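Local coordinates for protein predicted ATPase of the ABC class (Vibrio vulnificus, PDB 5D6A) that binds the ATP analogue AMP-PNP and, as a predicted ABC-class ATPase, probably hydrolyses ATP, at residues R309-L314 against L347-E352; P461-C466 against Q570-H575; A468-L473 against L519-G524; N528-I533 against D558-L563. All coordinates share one frame; numbering follows the deposited sequence.

Interaction 1. Residues R309-L314 against L347-E352; sequences RCVHHL and LQESVE
A salt bridge between Arg309 and Glu349 ties the short strand 311-312 and its flanking loops to the last turns of helix 339-352, within the P-loop domain. Arg309 meets the carboxylate end-on, one nitrogen to each oxygen. NH1 of Arg309 lies 2.8 Å from OE2 of Glu349, on the syn lone pair of that oxygen. NH2 of Arg309 reaches OE1 of Glu349 at 3.0 Å in a nearly straight bond (167° at the hydrogen). The two flat groups are not coplanar but turned 40° against each other. A bend at chi3 (-69°) curls the arginine back over its own chain, where NE and NH1 both grip the carbonyl oxygen of Cys310; the NE to Cys310 O distance is 2.9 Å. This second grip helps fix the rotation of the guanidinium. A water extends the link, lying 3.0 Å from OE2 of Glu349 and accepting from the backbone N of His312. Beside the polar pair, Leu314 reaches the helix with both methyls. Its CD2 packs 3.6 Å from CG of Glu349, crossing that side chain at about a right angle, and its CD1 sits 3.9 Å from CG of Gln348. Leu314 belongs to a G1 beta bulge, in which it and His313 both face Phe332. Every touching residue is buried, and Arg565 brings a second positive charge close to NH2 of Arg309. Glu349 would therefore probably offset more than one charge, while the doubly gripped guanidinium and the water leave both carboxylate oxygens bonded inside the protein.

Interaction 2. Residues P461-C466 against Q570-H575; sequences PRALHC and QFRNNH
Ala463 and Arg572 form a hydrogen-bonded antiparallel pair in a small three-stranded sheet, in which strand 463-465 lies between strands 525-526 and 571-572. The backbone N of Ala463 gives to O of Arg572 at 3.1 Å, and N of Arg572 returns the bond to O of Ala463 at 3.0 Å. Farther along, His465 N donates to Gln570 O at 2.9 Å. The tight part is the face carrying Leu464 and Phe571, a non-hydrogen-bonded pair whose side chains pack against helix 556-564. Here the Phe571 ring is held between two neighbours. The guanidinium of Arg462 lies flat on one face, its plane only 7° from that of the ring, in a cation-pi stack with CZ of Arg462 4.1 Å from the centroid of the Phe571 ring. Over the opposite face CD1 of Leu464 makes a CH-pi contact, 4.0 Å from the same centroid and offset toward the rim. With the chain of Arg462 bent at chi3 (-64°), the guanidinium can cover the ring while its nitrogens bond to His312 O, Glu352 and Asn564, which hold the plate in place from outside the sheet. The other face is looser and opens toward solvent. Gln570 and Asn574 are exposed there, and Arg572 is only partly buried, with Trp525 as its cation-pi partner. The aliphatic part of Arg572 still closes on the strand, its CG 3.8 Å from CB of Ala463. Past that point NH1 of Arg572 makes a weak bond to OD1 of Asn574, at 3.5 Å.

Interaction 3. Residues A468-L473 against L519-G524; sequences ALMNIL and LAQHAG
Leu519 O accepts the backbone N of His522 at 3.2 Å, closing a type I beta turn whose second residue, Ala520, is pressed against Leu469 and Met470 of helix 468-475. The contact itself is apolar. The methyl CB of Ala520 faces the helix and sits 3.8 Å from CB of Leu469. CD1 of Leu473, one helical turn on, comes within 4.1 Å of that same Ala520 CB. Leu469 also lies alongside Leu519, both pointing the same way, with CD1 of Leu469 3.8 Å from CB of Leu519. At the outer margin Met470, a selenomethionine, has CG anti to its backbone N (chi1 179°) and then bends at chi2 and chi3, which folds its end back toward the turn. Its CE lies 3.4 Å from O of Ala520 and is bordered by the amide of Gln521, whose OE1 is 3.6 Å from CE of Met470. The inner side is closed by Phe490 and Met566, both touching Leu469, and by helix 529-536 against Leu519. This is plain apolar packing of a type I turn on a helix, the methyl of Ala520 lying against Leu469, Met470 and Leu473; it joins helix 468-475 to the turn that leaves helix 506-519.

Interaction 4. Residues N528-I533 against D558-L563; sequences NPAKQI and DVMAAL
Ile533 and Val559 point at each other tip to tip between helices 529-536 and 556-564, while Met560 comes in obliquely beside them. CD1 of Ile533 meets CG1 of Val559 at 3.6 Å. The second branch of the isoleucine takes part as well, with its CG2 4.0 Å from CB of Val559, so the valine is touched by both arms of a forked side chain. In Ile533 CG1 is anti to the carbonyl carbon (chi1 -66°), which turns the CG1 branch, extended at its next torsion, toward the second helix, while CG2 lies against the valine. Met560, a selenomethionine, leaves its helix at a tangent, and bends at chi2 (-58°) and chi3 turn its end inward. Its SE atom then lies across the tip of the isoleucine, 3.6 Å from Ile533 CD1, and also against the first turn of the other helix, 3.8 Å from CB of Pro529. Ala530 borders the same side chain more loosely, its CB 4.3 Å from CG of Met560. Pro529 follows directly on Asn528, the residue at the N-cap position, so the selenium rests on the start of the helix while Ile533 fills the next turn. The interface is apolar throughout. Trp516 of helix 506-519 packs on Val559, and Leu464 of strand 463-465 lies against Pro529. With segment axes 10.1 Å apart and N-to-C directions 130° apart, this is side-chain packing between two helices inclined well away from antiparallel, consistent with a place in the apolar core of the MRB1590-type C-terminal region.

In the fold
Interactions 1, 2 and 4 adjoin one another, the centre of interaction 1 lying about 12 Å from that of interaction 2 and about 11 Å from that of interaction 4. Arg462 links interactions 1 and 2, its NH1 lying 2.7 Å from His312 O. Leu464 then connects interaction 2 to interaction 4, its CD2 3.4 Å from CD2 of Leu563. Interaction 3 lies farther out, touching interactions 2 and 4 but staying about 9 Å from interaction 1 at the nearest atoms. Interaction 1 is near a nucleotide, the side chain of Val311 being about 10 Å from a bound AMP-PNP, without touching it.

Interaction 1. Residues R309-L314 against L347-E352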
loop_
_atom_site.group_PDB
_atom_site.type_symbol
_atom_site.label_atom_id
_atom_site.label_comp_id
_atom_site.label_asym_id
_atom_site.label_seq_id
_atom_site.Cartn_x
_atom_site.Cartn_y
_atom_site.Cartn_z
ATOM N N ARG A 309 10.147 -7.673 -3.038
ATOM C CA ARG A 309 10.557 -8.100 -1.697
ATOM C C ARG A 309 11.914 -8.797 -1.708
ATOM O O ARG A 309 12.372 -9.281 -2.744
ATOM C CB ARG A 309 9.538 -9.044 -1.055
ATOM C CG ARG A 309 9.340 -10.368 -1.786
ATOM C CD ARG A 309 8.808 -11.444 -0.849
ATOM N NE ARG A 309 9.818 -11.827 0.138
ATOM C CZ ARG A 309 9.668 -12.779 1.060
ATOM N NH1 ARG A 309 10.663 -13.040 1.898
ATOM N NH2 ARG A 309 8.542 -13.475 1.150
ATOM N N CYS A 310 12.543 -8.845 -0.538
ATOM C CA CYS A 310 13.817 -9.520 -0.376
ATOM C C CYS A 310 13.545 -10.919 0.165
ATOM O O CYS A 310 12.512 -11.157 0.792
ATOM C CB CYS A 310 14.720 -8.749 0.583
ATOM S SG CYS A 310 14.064 -8.586 2.261
ATOM N N VAL A 311 14.462 -11.842 -0.104
ATOM C CA VAL A 311 14.354 -13.226 0.358
ATOM C C VAL A 311 15.735 -13.635 0.838
ATOM O O VAL A 311 16.720 -13.399 0.141
ATOM C CB VAL A 311 13.895 -14.173 -0.767
ATOM C CG1 VAL A 311 13.843 -15.613 -0.271
ATOM C CG2 VAL A 311 12.538 -13.736 -1.302
ATOM N N HIS A 312 15.812 -14.250 2.016
ATOM C CA HIS A 312 17.109 -14.610 2.595
ATOM C C HIS A 312 17.425 -16.106 2.689
ATOM O O HIS A 312 16.738 -16.856 3.379
ATOM C CB HIS A 312 17.235 -14.004 3.992
ATOM C CG HIS A 312 17.142 -12.510 4.018
ATOM N ND1 HIS A 312 18.171 -11.695 3.597
ATOM C CD2 HIS A 312 16.161 -11.685 4.451
ATOM C CE1 HIS A 312 17.820 -10.432 3.755
ATOM N NE2 HIS A 312 16.605 -10.398 4.273
ATOM N N HIS A 313 18.486 -16.511 1.994
ATOM C CA HIS A 313 18.995 -17.881 2.015
ATOM C C HIS A 313 17.926 -18.949 2.244
ATOM O O HIS A 313 18.062 -19.806 3.120
ATOM C CB HIS A 313 20.081 -17.972 3.087
ATOM C CG HIS A 313 21.200 -17.004 2.872
ATOM N ND1 HIS A 313 22.295 -17.293 2.088
ATOM C CD2 HIS A 313 21.375 -15.734 3.310
ATOM C CE1 HIS A 313 23.107 -16.251 2.066
ATOM N NE2 HIS A 313 22.571 -15.292 2.798
ATOM N N LEU A 314 16.881 -18.894 1.425
ATOM C CA LEU A 314 15.758 -19.814 1.516
ATOM C C LEU A 314 15.882 -20.905 0.460
ATOM O O LEU A 314 16.305 -20.635 -0.666
ATOM C CB LEU A 314 14.462 -19.032 1.308
ATOM C CG LEU A 314 13.128 -19.743 1.514
ATOM C CD1 LEU A 314 12.988 -20.220 2.953
ATOM C CD2 LEU A 314 11.990 -18.800 1.157
ATOM N N LEU A 347 5.499 -19.240 0.446
ATOM C CA LEU A 347 4.965 -20.566 0.721
ATOM C C LEU A 347 5.912 -21.350 1.623
ATOM O O LEU A 347 5.522 -21.798 2.702
ATOM C CB LEU A 347 4.703 -21.317 -0.590
ATOM C CG LEU A 347 4.170 -22.750 -0.498
ATOM C CD1 LEU A 347 2.947 -22.839 0.393
ATOM C CD2 LEU A 347 3.847 -23.273 -1.887
ATOM N N GLN A 348 7.160 -21.485 1.187
ATOM C CA GLN A 348 8.163 -22.218 1.951
ATOM C C GLN A 348 8.341 -21.630 3.352
ATOM O O GLN A 348 8.445 -22.370 4.329
ATOM C CB GLN A 348 9.503 -22.208 1.218
ATOM C CG GLN A 348 10.550 -23.106 1.858
ATOM C CD GLN A 348 10.150 -24.572 1.844
ATOM O OE1 GLN A 348 9.563 -25.064 0.876
ATOM N NE2 GLN A 348 10.481 -25.282 2.913
ATOM N N GLU A 349 8.373 -20.302 3.439
ATOM C CA GLU A 349 8.530 -19.613 4.719
ATOM C C GLU A 349 7.405 -19.954 5.686
ATOM O O GLU A 349 7.626 -20.056 6.891
ATOM C CB GLU A 349 8.597 -18.099 4.510
ATOM C CG GLU A 349 9.876 -17.626 3.829
ATOM C CD GLU A 349 9.824 -16.168 3.387
ATOM O OE1 GLU A 349 8.718 -15.588 3.318
ATOM O OE2 GLU A 349 10.897 -15.604 3.086
ATOM N N SER A 350 6.200 -20.135 5.153
ATOM C CA SER A 350 5.039 -20.471 5.983
ATOM C C SER A 350 5.159 -21.898 6.543
ATOM O O SER A 350 4.821 -22.157 7.701
ATOM C CB SER A 350 3.753 -20.308 5.174
ATOM O OG SER A 350 3.688 -19.009 4.608
ATOM N N VAL A 351 5.643 -22.817 5.714
ATOM C CA VAL A 351 5.843 -24.188 6.152
ATOM C C VAL A 351 6.892 -24.186 7.262
ATOM O O VAL A 351 6.703 -24.803 8.309
ATOM C CB VAL A 351 6.312 -25.097 4.999
ATOM C CG1 VAL A 351 6.599 -26.506 5.511
ATOM C CG2 VAL A 351 5.276 -25.127 3.883
ATOM N N GLU A 352 7.983 -23.456 7.029
ATOM C CA GLU A 352 9.074 -23.348 7.993
ATOM C C GLU A 352 8.548 -22.908 9.359
ATOM O O GLU A 352 8.917 -23.476 10.384
ATOM C CB GLU A 352 10.121 -22.335 7.505
ATOM C CG GLU A 352 11.452 -22.391 8.253
ATOM C CD GLU A 352 12.371 -21.222 7.927
ATOM O OE1 GLU A 352 11.932 -20.059 8.049
ATOM O OE2 GLU A 352 13.547 -21.461 7.589
HETATM O O HOH W 1 13.574 -14.272 3.553
#

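Interaction 2. Residues P461-C466 against Q570-H575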
loop_
_atom_site.group_PDB
_atom_site.type_symbol
_atom_site.label_atom_id
_atom_site.label_comp_id
_atom_site.label_asym_id
_atom_site.label_seq_id
_atom_site.Cartn_x
_atom_site.Cartn_y
_atom_site.Cartn_z
ATOM N N PRO A 461 14.953 -25.571 9.633
ATOM C CA PRO A 461 14.743 -24.128 9.531
ATOM C C PRO A 461 16.051 -23.358 9.430
ATOM O O PRO A 461 17.080 -23.818 9.928
ATOM C CB PRO A 461 14.015 -23.772 10.842
ATOM C CG PRO A 461 13.636 -25.070 11.478
ATOM C CD PRO A 461 14.602 -26.088 10.966
ATOM N N ARG A 462 16.011 -22.202 8.775
ATOM C CA ARG A 462 17.190 -21.357 8.647
ATOM C C ARG A 462 17.518 -20.776 10.008
ATOM O O ARG A 462 16.617 -20.398 10.759
ATOM C CB ARG A 462 16.925 -20.190 7.697
ATOM C CG ARG A 462 16.589 -20.563 6.264
ATOM C CD ARG A 462 16.006 -19.352 5.547
ATOM N NE ARG A 462 14.738 -18.942 6.157
ATOM C CZ ARG A 462 14.079 -17.820 5.876
ATOM N NH1 ARG A 462 14.558 -16.949 4.992
ATOM N NH2 ARG A 462 12.937 -17.556 6.498
ATOM N N ALA A 463 18.801 -20.699 10.328
ATOM C CA ALA A 463 19.214 -20.112 11.588
ATOM C C ALA A 463 19.192 -18.589 11.444
ATOM O O ALA A 463 19.485 -18.062 10.372
ATOM C CB ALA A 463 20.602 -20.597 11.970
ATOM N N LEU A 464 18.834 -17.890 12.515
ATOM C CA LEU A 464 18.792 -16.428 12.511
ATOM C C LEU A 464 19.962 -15.870 13.312
ATOM O O LEU A 464 20.286 -16.387 14.379
ATOM C CB LEU A 464 17.481 -15.932 13.125
ATOM C CG LEU A 464 17.301 -14.413 13.264
ATOM C CD1 LEU A 464 17.324 -13.723 11.908
ATOM C CD2 LEU A 464 16.004 -14.102 13.994
ATOM N N HIS A 465 20.592 -14.814 12.799
ATOM C CA HIS A 465 21.703 -14.175 13.501
ATOM C C HIS A 465 21.096 -13.142 14.451
ATOM O O HIS A 465 21.076 -11.946 14.152
ATOM C CB HIS A 465 22.654 -13.480 12.522
ATOM C CG HIS A 465 23.986 -13.137 13.115
ATOM N ND1 HIS A 465 25.173 -13.310 12.437
ATOM C CD2 HIS A 465 24.323 -12.698 14.350
ATOM C CE1 HIS A 465 26.180 -12.946 13.210
ATOM N NE2 HIS A 465 25.690 -12.576 14.379
ATOM N N CYS A 466 20.602 -13.605 15.597
ATOM C CA CYS A 466 19.960 -12.728 16.585
ATOM C C CYS A 466 20.781 -11.499 16.991
ATOM O O CYS A 466 20.224 -10.426 17.194
ATOM C CB CYS A 466 19.595 -13.523 17.837
ATOM S SG CYS A 466 18.410 -14.849 17.541
ATOM N N GLN A 570 19.915 -11.474 8.860
ATOM C CA GLN A 570 20.923 -12.473 8.521
ATOM C C GLN A 570 20.439 -13.888 8.841
ATOM O O GLN A 570 20.300 -14.261 10.008
ATOM C CB GLN A 570 22.242 -12.208 9.252
ATOM C CG GLN A 570 22.968 -10.944 8.823
ATOM C CD GLN A 570 24.377 -10.858 9.390
ATOM O OE1 GLN A 570 24.927 -11.847 9.879
ATOM N NE2 GLN A 570 24.976 -9.676 9.309
ATOM N N PHE A 571 20.170 -14.655 7.786
ATOM C CA PHE A 571 19.752 -16.046 7.895
ATOM C C PHE A 571 20.827 -16.910 7.259
ATOM O O PHE A 571 21.547 -16.452 6.371
ATOM C CB PHE A 571 18.438 -16.296 7.149
ATOM C CG PHE A 571 17.216 -15.730 7.820
ATOM C CD1 PHE A 571 16.495 -16.493 8.730
ATOM C CD2 PHE A 571 16.759 -14.458 7.513
ATOM C CE1 PHE A 571 15.359 -15.990 9.338
ATOM C CE2 PHE A 571 15.621 -13.949 8.120
ATOM C CZ PHE A 571 14.920 -14.717 9.034
ATOM N N ARG A 572 20.947 -18.155 7.712
ATOM C CA ARG A 572 21.905 -19.079 7.115
ATOM C C ARG A 572 21.292 -20.472 7.031
ATOM O O ARG A 572 20.208 -20.722 7.559
ATOM C CB ARG A 572 23.213 -19.170 7.917
ATOM C CG ARG A 572 23.106 -20.015 9.183
ATOM C CD ARG A 572 24.417 -20.712 9.522
ATOM N NE ARG A 572 25.390 -19.905 10.252
ATOM C CZ ARG A 572 25.562 -19.942 11.574
ATOM N NH1 ARG A 572 24.820 -20.738 12.343
ATOM N NH2 ARG A 572 26.487 -19.177 12.136
ATOM N N ASN A 573 22.009 -21.373 6.370
ATOM C CA ASN A 573 21.603 -22.764 6.246
ATOM C C ASN A 573 22.656 -23.674 6.858
ATOM O O ASN A 573 23.767 -23.778 6.333
ATOM C CB ASN A 573 21.386 -23.144 4.778
ATOM C CG ASN A 573 20.060 -22.653 4.230
ATOM O OD1 ASN A 573 19.042 -22.683 4.920
ATOM N ND2 ASN A 573 20.056 -22.240 2.968
ATOM N N ASN A 574 22.314 -24.319 7.972
ATOM C CA ASN A 574 23.215 -25.271 8.625
ATOM C C ASN A 574 23.248 -26.523 7.757
ATOM O O ASN A 574 23.061 -27.646 8.232
ATOM C CB ASN A 574 22.714 -25.608 10.031
ATOM C CG ASN A 574 22.624 -24.390 10.932
ATOM O OD1 ASN A 574 23.287 -23.385 10.700
ATOM N ND2 ASN A 574 21.809 -24.485 11.978
ATOM N N HIS A 575 23.505 -26.301 6.470
ATOM C CA HIS A 575 23.489 -27.351 5.472
ATOM C C HIS A 575 24.264 -26.871 4.250
ATOM O O HIS A 575 23.911 -25.864 3.632
ATOM C CB HIS A 575 22.032 -27.652 5.099
ATOM C CG HIS A 575 21.872 -28.659 4.004
ATOM N ND1 HIS A 575 21.804 -28.307 2.673
ATOM C CD2 HIS A 575 21.748 -30.007 4.042
ATOM C CE1 HIS A 575 21.656 -29.394 1.938
ATOM N NE2 HIS A 575 21.619 -30.440 2.745
ATOM O OXT HIS A 575 25.267 -27.467 3.861
#

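Interaction 3. Residues A468-L473 against L519-G524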
loop_
_atom_site.group_PDB
_atom_site.type_symbol
_atom_site.label_atom_id
_atom_site.label_comp_id
_atom_site.label_asym_id
_atom_site.label_seq_id
_atom_site.Cartn_x
_atom_site.Cartn_y
_atom_site.Cartn_z
ATOM N N ALA A 468 22.923 -9.832 15.157
ATOM C CA ALA A 468 23.063 -8.875 14.056
ATOM C C ALA A 468 21.975 -7.796 14.117
ATOM O O ALA A 468 22.133 -6.713 13.551
ATOM C CB ALA A 468 23.028 -9.595 12.715
ATOM N N LEU A 469 20.873 -8.105 14.802
ATOM C CA LEU A 469 19.771 -7.157 14.973
ATOM C C LEU A 469 20.187 -6.009 15.888
ATOM O O LEU A 469 19.723 -4.880 15.729
ATOM C CB LEU A 469 18.542 -7.863 15.549
ATOM C CG LEU A 469 17.867 -8.898 14.645
ATOM C CD1 LEU A 469 16.872 -9.744 15.426
ATOM C CD2 LEU A 469 17.193 -8.216 13.467
HETATM N N MSE A 470 21.066 -6.311 16.842
HETATM C CA MSE A 470 21.579 -5.313 17.784
HETATM C C MSE A 470 22.355 -4.255 17.045
HETATM O O MSE A 470 22.278 -3.073 17.381
HETATM C CB MSE A 470 22.468 -6.016 18.814
HETATM C CG MSE A 470 23.088 -5.081 19.849
HETATM SE SE MSE A 470 21.692 -4.184 20.903
HETATM C CE MSE A 470 21.381 -5.595 22.241
ATOM N N ASN A 471 23.108 -4.674 16.029
ATOM C CA ASN A 471 23.901 -3.748 15.222
ATOM C C ASN A 471 23.032 -2.715 14.503
ATOM O O ASN A 471 23.429 -1.561 14.345
ATOM C CB ASN A 471 24.760 -4.520 14.215
ATOM C CG ASN A 471 25.778 -5.424 14.888
ATOM O OD1 ASN A 471 25.966 -5.377 16.103
ATOM N ND2 ASN A 471 26.444 -6.250 14.099
ATOM N N ILE A 472 21.848 -3.136 14.076
ATOM C CA ILE A 472 20.911 -2.243 13.403
ATOM C C ILE A 472 20.387 -1.214 14.409
ATOM O O ILE A 472 20.234 -0.041 14.074
ATOM C CB ILE A 472 19.745 -3.026 12.765
ATOM C CG1 ILE A 472 20.285 -4.056 11.765
ATOM C CG2 ILE A 472 18.772 -2.078 12.073
ATOM C CD1 ILE A 472 19.211 -4.926 11.146
ATOM N N LEU A 473 20.123 -1.656 15.638
ATOM C CA LEU A 473 19.647 -0.749 16.686
ATOM C C LEU A 473 20.694 0.297 17.055
ATOM O O LEU A 473 20.363 1.472 17.200
ATOM C CB LEU A 473 19.238 -1.520 17.942
ATOM C CG LEU A 473 17.933 -2.319 17.912
ATOM C CD1 LEU A 473 17.854 -3.238 19.117
ATOM C CD2 LEU A 473 16.726 -1.396 17.868
ATOM N N LEU A 519 15.131 -10.321 20.578
ATOM C CA LEU A 519 15.975 -11.272 19.862
ATOM C C LEU A 519 17.402 -10.737 19.817
ATOM O O LEU A 519 18.360 -11.496 19.908
ATOM C CB LEU A 519 15.463 -11.500 18.437
ATOM C CG LEU A 519 14.077 -12.135 18.262
ATOM C CD1 LEU A 519 13.684 -12.140 16.792
ATOM C CD2 LEU A 519 14.029 -13.544 18.836
ATOM N N ALA A 520 17.522 -9.416 19.700
ATOM C CA ALA A 520 18.820 -8.744 19.636
ATOM C C ALA A 520 19.661 -8.882 20.905
ATOM O O ALA A 520 20.875 -8.692 20.860
ATOM C CB ALA A 520 18.623 -7.271 19.312
ATOM N N GLN A 521 19.024 -9.212 22.026
ATOM C CA GLN A 521 19.719 -9.348 23.305
ATOM C C GLN A 521 20.481 -10.666 23.438
ATOM O O GLN A 521 21.299 -10.813 24.343
ATOM C CB GLN A 521 18.717 -9.243 24.459
ATOM C CG GLN A 521 17.840 -7.997 24.435
ATOM C CD GLN A 521 18.619 -6.699 24.572
ATOM O OE1 GLN A 521 19.647 -6.648 25.236
ATOM N NE2 GLN A 521 18.108 -5.636 23.963
ATOM N N HIS A 522 20.220 -11.617 22.541
ATOM C CA HIS A 522 20.858 -12.937 22.604
ATOM C C HIS A 522 22.245 -13.000 21.970
ATOM O O HIS A 522 22.528 -12.318 20.982
ATOM C CB HIS A 522 19.931 -13.999 22.016
ATOM C CG HIS A 522 18.702 -14.224 22.837
ATOM N ND1 HIS A 522 17.575 -13.438 22.722
ATOM C CD2 HIS A 522 18.431 -15.132 23.804
ATOM C CE1 HIS A 522 16.659 -13.859 23.575
ATOM N NE2 HIS A 522 17.153 -14.886 24.245
ATOM N N ALA A 523 23.084 -13.854 22.559
ATOM C CA ALA A 523 24.493 -14.034 22.181
ATOM C C ALA A 523 24.818 -14.126 20.684
ATOM O O ALA A 523 25.643 -13.353 20.189
ATOM C CB ALA A 523 25.069 -15.245 22.908
ATOM N N GLY A 524 24.204 -15.070 19.971
ATOM C CA GLY A 524 24.509 -15.230 18.548
ATOM C C GLY A 524 23.397 -15.809 17.697
ATOM O O GLY A 524 22.285 -15.284 17.670
#

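Interaction 4. Residues N528-I533 against D558-L563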
loop_
_atom_site.group_PDB
_atom_site.type_symbol
_atom_site.label_atom_id
_atom_site.label_comp_id
_atom_site.label_asym_id
_atom_site.label_seq_id
_atom_site.Cartn_x
_atom_site.Cartn_y
_atom_site.Cartn_z
ATOM N N ASN A 528 16.408 -22.156 15.493
ATOM C CA ASN A 528 14.957 -22.305 15.390
ATOM C C ASN A 528 14.261 -21.038 15.908
ATOM O O ASN A 528 13.677 -21.040 16.991
ATOM C CB ASN A 528 14.497 -23.552 16.155
ATOM C CG ASN A 528 13.061 -23.941 15.843
ATOM O OD1 ASN A 528 12.377 -23.287 15.055
ATOM N ND2 ASN A 528 12.603 -25.024 16.453
ATOM N N PRO A 529 14.329 -19.946 15.127
ATOM C CA PRO A 529 13.754 -18.637 15.482
ATOM C C PRO A 529 12.257 -18.649 15.793
ATOM O O PRO A 529 11.825 -17.989 16.737
ATOM C CB PRO A 529 14.021 -17.782 14.236
ATOM C CG PRO A 529 15.158 -18.448 13.547
ATOM C CD PRO A 529 14.992 -19.911 13.810
ATOM N N ALA A 530 11.477 -19.377 14.997
ATOM C CA ALA A 530 10.033 -19.459 15.212
ATOM C C ALA A 530 9.718 -20.001 16.608
ATOM O O ALA A 530 8.829 -19.493 17.292
ATOM C CB ALA A 530 9.388 -20.327 14.144
ATOM N N LYS A 531 10.453 -21.033 17.019
ATOM C CA LYS A 531 10.277 -21.640 18.339
ATOM C C LYS A 531 10.668 -20.640 19.420
ATOM O O LYS A 531 9.988 -20.521 20.437
ATOM C CB LYS A 531 11.130 -22.906 18.459
ATOM C CG LYS A 531 11.073 -23.609 19.812
ATOM C CD LYS A 531 12.103 -24.730 19.871
ATOM C CE LYS A 531 12.173 -25.395 21.240
ATOM N NZ LYS A 531 10.917 -26.109 21.607
ATOM N N GLN A 532 11.765 -19.923 19.192
ATOM C CA GLN A 532 12.244 -18.922 20.145
ATOM C C GLN A 532 11.202 -17.820 20.320
ATOM O O GLN A 532 10.856 -17.452 21.440
ATOM C CB GLN A 532 13.561 -18.308 19.665
ATOM C CG GLN A 532 14.241 -17.415 20.691
ATOM C CD GLN A 532 15.471 -16.714 20.139
ATOM O OE1 GLN A 532 15.633 -16.571 18.922
ATOM N NE2 GLN A 532 16.340 -16.254 21.036
ATOM N N ILE A 533 10.708 -17.303 19.198
ATOM C CA ILE A 533 9.697 -16.246 19.203
ATOM C C ILE A 533 8.446 -16.693 19.952
ATOM O O ILE A 533 7.881 -15.933 20.745
ATOM C CB ILE A 533 9.324 -15.830 17.763
ATOM C CG1 ILE A 533 10.523 -15.163 17.081
ATOM C CG2 ILE A 533 8.142 -14.865 17.770
ATOM C CD1 ILE A 533 10.357 -14.959 15.591
ATOM N N ASP A 558 3.776 -14.218 12.111
ATOM C CA ASP A 558 3.797 -12.852 11.580
ATOM C C ASP A 558 5.129 -12.150 11.871
ATOM O O ASP A 558 5.617 -11.377 11.046
ATOM C CB ASP A 558 2.612 -12.040 12.114
ATOM C CG ASP A 558 1.275 -12.510 11.548
ATOM O OD1 ASP A 558 1.252 -13.053 10.421
ATOM O OD2 ASP A 558 0.241 -12.321 12.219
ATOM N N VAL A 559 5.714 -12.422 13.035
ATOM C CA VAL A 559 7.009 -11.840 13.397
ATOM C C VAL A 559 8.050 -12.322 12.387
ATOM O O VAL A 559 8.887 -11.543 11.920
ATOM C CB VAL A 559 7.446 -12.251 14.817
ATOM C CG1 VAL A 559 8.827 -11.700 15.136
ATOM C CG2 VAL A 559 6.442 -11.766 15.850
HETATM N N MSE A 560 7.977 -13.610 12.051
HETATM C CA MSE A 560 8.882 -14.217 11.075
HETATM C C MSE A 560 8.633 -13.609 9.726
HETATM O O MSE A 560 9.571 -13.218 9.033
HETATM C CB MSE A 560 8.653 -15.725 10.973
HETATM C CG MSE A 560 9.232 -16.495 12.156
HETATM SE SE MSE A 560 11.166 -16.157 12.332
HETATM C CE MSE A 560 11.772 -16.887 10.604
ATOM N N ALA A 561 7.362 -13.525 9.343
ATOM C CA ALA A 561 6.992 -12.941 8.059
ATOM C C ALA A 561 7.611 -11.550 7.901
ATOM O O ALA A 561 8.198 -11.236 6.864
ATOM C CB ALA A 561 5.478 -12.868 7.926
ATOM N N ALA A 562 7.480 -10.725 8.937
ATOM C CA ALA A 562 8.036 -9.369 8.920
ATOM C C ALA A 562 9.556 -9.426 8.849
ATOM O O ALA A 562 10.190 -8.647 8.137
ATOM C CB ALA A 562 7.600 -8.604 10.159
ATOM N N LEU A 563 10.127 -10.368 9.591
ATOM C CA LEU A 563 11.570 -10.544 9.653
ATOM C C LEU A 563 12.124 -11.074 8.325
ATOM O O LEU A 563 13.239 -10.728 7.936
ATOM C CB LEU A 563 11.905 -11.478 10.818
ATOM C CG LEU A 563 13.331 -11.549 11.353
ATOM C CD1 LEU A 563 13.872 -10.171 11.705
ATOM C CD2 LEU A 563 13.341 -12.452 12.579
#